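Local coordinates for protein putative Phosphate (Eubacterium rectale, PDB 3DAO) that probably hydrolyses phosphate esters, as a putative phosphatase of the haloacid dehalogenase-like hydrolase family, at residues A[246-251]-A[263-268]; A[23-28]-A[230-235]. All coordinates share one frame; numbering follows the deposited sequence.

Overall arrangement
Both contacts join parallel neighbours in one sheet of the hydrolase domain, and their centres lie about 9 Å apart. Contact 2 is the buried one, pairing strand 23-26 with strand 230-234, which are brought together from far apart in the sequence. Contact 1 adds the edge strand 265-267, one of the two outermost, to strand 248-252 and is partly open to solvent. The two meet because strands 230-234 and 248-252 are themselves adjacent. Along contact 2 the side chains are mostly apolar until aspartates gather at the strand ends, by the probable active site. In contact 1 the side chains of a lysine and a serine add hydrogen bonds to the ladder, and a histidine packs beside a tyrosine.

Contact 1 of 2, residues A[246-251]-A[263-268]; sequences AGISYA and AKHTCA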
# COMPACT_ATOMS: atom_id res chain seq x y z
N ALA A 246 16.86 -3.78 -3.16
CA ALA A 246 17.36 -4.05 -1.80
C ALA A 246 18.60 -4.96 -1.87
O ALA A 246 18.65 -5.87 -2.68
CB ALA A 246 16.27 -4.71 -0.94
N GLY A 247 19.58 -4.69 -1.02
CA GLY A 247 20.83 -5.47 -0.99
C GLY A 247 20.56 -6.95 -0.80
O GLY A 247 21.25 -7.82 -1.36
N ILE A 248 19.55 -7.23 0.02
CA ILE A 248 19.08 -8.59 0.28
C ILE A 248 17.57 -8.53 0.30
O ILE A 248 16.97 -7.55 0.73
CB ILE A 248 19.70 -9.23 1.58
CG1 ILE A 248 19.54 -10.74 1.57
CG2 ILE A 248 19.13 -8.63 2.83
CD1 ILE A 248 20.33 -11.49 2.68
N SER A 249 16.95 -9.59 -0.18
CA SER A 249 15.52 -9.67 -0.24
C SER A 249 15.04 -11.09 -0.30
O SER A 249 15.77 -12.00 -0.73
CB SER A 249 14.99 -8.88 -1.43
OG SER A 249 15.41 -9.45 -2.67
N TYR A 250 13.80 -11.25 0.14
CA TYR A 250 13.13 -12.54 0.21
C TYR A 250 11.73 -12.49 -0.32
O TYR A 250 10.95 -11.58 0.03
CB TYR A 250 13.05 -13.04 1.67
CG TYR A 250 14.39 -13.27 2.30
CD1 TYR A 250 15.14 -12.18 2.77
CD2 TYR A 250 14.96 -14.55 2.36
CE1 TYR A 250 16.40 -12.38 3.32
CE2 TYR A 250 16.25 -14.75 2.90
CZ TYR A 250 16.95 -13.64 3.38
OH TYR A 250 18.20 -13.76 3.92
N ALA A 251 11.44 -13.48 -1.16
CA ALA A 251 10.10 -13.77 -1.64
C ALA A 251 9.53 -14.99 -0.99
O ALA A 251 10.20 -16.02 -0.84
CB ALA A 251 10.09 -14.00 -3.18
N ALA A 263 13.73 -11.53 -6.18
CA ALA A 263 14.29 -11.59 -4.80
C ALA A 263 15.62 -12.30 -4.74
O ALA A 263 15.88 -13.21 -5.53
CB ALA A 263 13.32 -12.30 -3.89
N LYS A 264 16.48 -11.96 -3.78
CA LYS A 264 17.75 -12.69 -3.68
C LYS A 264 17.54 -14.12 -3.19
O LYS A 264 18.28 -15.02 -3.58
CB LYS A 264 18.77 -11.98 -2.77
CG LYS A 264 19.52 -10.79 -3.39
CD LYS A 264 18.63 -9.62 -3.77
CE LYS A 264 19.49 -8.46 -4.30
NZ LYS A 264 18.68 -7.37 -4.94
N HIS A 265 16.53 -14.34 -2.34
CA HIS A 265 16.22 -15.67 -1.80
C HIS A 265 14.75 -15.86 -1.61
O HIS A 265 13.94 -14.92 -1.75
CB HIS A 265 16.86 -15.86 -0.41
CG HIS A 265 18.31 -15.52 -0.37
ND1 HIS A 265 19.29 -16.37 -0.85
CD2 HIS A 265 18.96 -14.42 0.10
CE1 HIS A 265 20.47 -15.80 -0.69
NE2 HIS A 265 20.30 -14.61 -0.13
N THR A 266 14.38 -17.06 -1.22
CA THR A 266 13.00 -17.34 -0.91
C THR A 266 12.88 -17.72 0.56
O THR A 266 13.85 -18.16 1.19
CB THR A 266 12.41 -18.47 -1.76
OG1 THR A 266 13.08 -19.68 -1.44
CG2 THR A 266 12.60 -18.20 -3.26
N CYS A 267 11.70 -17.56 1.09
CA CYS A 267 11.39 -18.03 2.43
C CYS A 267 10.07 -18.75 2.33
O CYS A 267 9.38 -18.68 1.31
CB CYS A 267 11.35 -16.89 3.49
SG CYS A 267 10.12 -15.65 3.25
N ALA A 268 9.70 -19.42 3.42
CA ALA A 268 8.46 -20.20 3.46
C ALA A 268 7.23 -19.32 3.46
O ALA A 268 7.30 -18.13 3.78
CB ALA A 268 8.45 -21.12 4.73
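Tyr250 pairs with His265 and Ala251 with Thr266 in a beta-alpha-beta unit, where strand 248-252 leads through helix 257-262 to the parallel edge strand 265-267. Three backbone bonds make the ladder. His265 N gives its hydrogen to Ser249 O at 2.9 Å, and Ala251 N reaches His265 O at 2.9 Å in the carbonyl plane. Cys267 N follows at 2.9 Å from Ala251 O, but it stands 35° above the carbonyl plane, away from a lone pair.

Ahead of the ladder, side chains take over. Ser249 OG sits between its own backbone N and carbonyl carbon (chi1 65°), which turns it to accept from Lys264 N at 2.9 Å; the hydroxyl is also hydrogen-bonded to Leu243 O, near the end of helix 240-245. The Lys264 chain bends at chi2, then runs extended back beside Gly247, until Lys264 NZ hydrogen-bonds Ala246 O at 2.7 Å, nearly in line with the C=O.

Tyr250 and His265 lie side by side and point the same way. Tyr250 CE2 rests 3.5 Å from His265 CB, and the two rings meet obliquely, with planes 33° apart. Ile248 CG1 comes to the edge of the imidazole, 4.0 Å from His265 CD2. On the face of Ala251 and Thr266, Ala251 CB touches Ala263 CB at 3.7 Å, Ala263 coming in from the end of helix 257-262, whose Val259 packs on Ala251.

Chemically, the lysine ammonium sits at the C-terminal end of helix 240-245, bonded to Ala246 O just past it and weakly to Leu243 O; a positive charge there probably suits the helix dipole. The short edge strand is thus held by its ladder and by the Ser249 and Lys264 side-chain bonds just ahead of it, although the buried Ser249 N has no partner in the model.

Contact 2 of 2, residues A[23-28]-A[230-235]; sequences LIATDI and VCCFGD
Thr26 and Phe233 are paired across a parallel ladder, their side chains on one face of the sheet and crossing obliquely. Phe233 CB lies 3.5 Å from Thr26 OG1, a hydroxyl already committed to Asp27 O by a bond on a carbonyl lone pair. Phe233 CG stands anti to the carbonyl carbon (chi1 -66°), which swings the ring back toward the start of the neighbouring strand. Phe233 CD1 then passes 3.9 Å from Ala25 O, and Phe233 CE1 lies 3.7 Å from Ile24 CG2, the methyl meeting the ring at its edge, in plane.

The backbone bonds run Cys231 N to Leu23 O, Ala25 N to Cys231 O at 2.8 Å, and Phe233 N to Ala25 O. The last rung, Asp27 N to Phe233 O, is weak at 3.4 Å, as the strands part.

Beyond it Asp27 OD2 and Asp235 OD1 are two like-charged acceptors, not bonded, 3.4 Å apart; Asp239 adds a third carboxylate, a cluster consistent with the magnesium site of relatives. Lys212 forms a salt bridge with Asp27 OD2, and Thr31 holds Asp27 OD1. Asp27 is probably the first aspartate of the DxDx(T/V) motif, the nucleophile in relatives.

In the fold, strand 57-61 flanks strand 23-26, strand 248-252 flanks strand 230-234, and helix 274-281 packs Val275, Val278 and Leu279 on the Phe233 side chain.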
# COMPACT_ATOMS: atom_id res chain seq x y z
N LEU A 23 18.30 -1.67 7.78
CA LEU A 23 16.83 -1.47 7.63
C LEU A 23 16.12 -2.66 7.00
O LEU A 23 16.57 -3.23 5.99
CB LEU A 23 16.56 -0.20 6.78
CG LEU A 23 15.13 0.31 6.56
CD1 LEU A 23 15.15 1.85 6.31
CD2 LEU A 23 14.38 -0.43 5.41
N ILE A 24 15.02 -3.04 7.62
CA ILE A 24 14.16 -4.12 7.10
C ILE A 24 12.78 -3.58 6.74
O ILE A 24 12.21 -2.84 7.51
CB ILE A 24 14.03 -5.29 8.08
CG1 ILE A 24 15.39 -5.86 8.38
CG2 ILE A 24 13.08 -6.36 7.51
CD1 ILE A 24 15.39 -6.78 9.65
N ALA A 25 12.33 -3.88 5.52
CA ALA A 25 10.97 -3.52 5.11
C ALA A 25 10.23 -4.80 4.71
O ALA A 25 10.80 -5.66 4.06
CB ALA A 25 10.97 -2.52 3.96
N THR A 26 8.97 -4.89 5.11
CA THR A 26 8.13 -6.01 4.75
C THR A 26 6.71 -5.58 4.45
O THR A 26 6.20 -4.64 5.08
CB THR A 26 8.11 -7.10 5.86
OG1 THR A 26 7.33 -8.22 5.42
CG2 THR A 26 7.51 -6.59 7.18
N ASP A 27 6.10 -6.22 3.44
CA ASP A 27 4.66 -6.04 3.28
C ASP A 27 3.99 -7.04 4.23
O ASP A 27 4.66 -7.76 4.98
CB ASP A 27 4.07 -5.96 1.84
CG ASP A 27 4.42 -7.12 0.95
OD1 ASP A 27 4.99 -8.11 1.45
OD2 ASP A 27 4.07 -7.05 -0.27
N ILE A 28 2.67 -7.06 4.20
CA ILE A 28 1.92 -7.79 5.16
C ILE A 28 1.09 -8.91 4.59
O ILE A 28 1.23 -10.09 4.96
CB ILE A 28 0.96 -6.80 5.89
CG1 ILE A 28 1.78 -5.68 6.56
CG2 ILE A 28 0.05 -7.52 6.89
CD1 ILE A 28 0.95 -4.57 7.19
N VAL A 230 19.71 -2.50 2.96
CA VAL A 230 18.28 -2.83 3.15
C VAL A 230 17.94 -4.28 2.86
O VAL A 230 18.47 -4.89 1.94
CB VAL A 230 17.39 -1.92 2.23
CG1 VAL A 230 15.94 -2.31 2.29
CG2 VAL A 230 17.55 -0.40 2.56
N CYS A 231 17.04 -4.83 3.67
CA CYS A 231 16.44 -6.14 3.44
C CYS A 231 14.92 -5.99 3.29
O CYS A 231 14.28 -5.46 4.17
CB CYS A 231 16.76 -7.12 4.57
SG CYS A 231 15.95 -8.72 4.46
N CYS A 232 14.38 -6.45 2.15
CA CYS A 232 12.94 -6.45 1.87
C CYS A 232 12.36 -7.85 1.75
O CYS A 232 12.98 -8.78 1.25
CB CYS A 232 12.63 -5.68 0.57
SG CYS A 232 13.03 -3.93 0.63
N PHE A 233 11.13 -7.97 2.21
CA PHE A 233 10.34 -9.18 2.12
C PHE A 233 9.08 -8.86 1.34
O PHE A 233 8.43 -7.85 1.57
CB PHE A 233 9.89 -9.69 3.49
CG PHE A 233 11.01 -10.15 4.35
CD1 PHE A 233 11.65 -9.27 5.20
CD2 PHE A 233 11.44 -11.48 4.30
CE1 PHE A 233 12.69 -9.69 6.01
CE2 PHE A 233 12.50 -11.90 5.11
CZ PHE A 233 13.12 -11.01 5.95
N GLY A 234 8.74 -9.75 0.42
CA GLY A 234 7.54 -9.56 -0.38
C GLY A 234 6.93 -10.78 -1.01
O GLY A 234 7.43 -11.90 -0.89
N ASP A 235 5.76 -10.57 -1.62
CA ASP A 235 5.02 -11.67 -2.23
C ASP A 235 4.23 -11.32 -3.49
O ASP A 235 3.58 -12.19 -4.05
CB ASP A 235 4.02 -12.25 -1.23
CG ASP A 235 2.84 -11.35 -0.95
OD1 ASP A 235 2.90 -10.14 -1.24
OD2 ASP A 235 1.82 -11.86 -0.43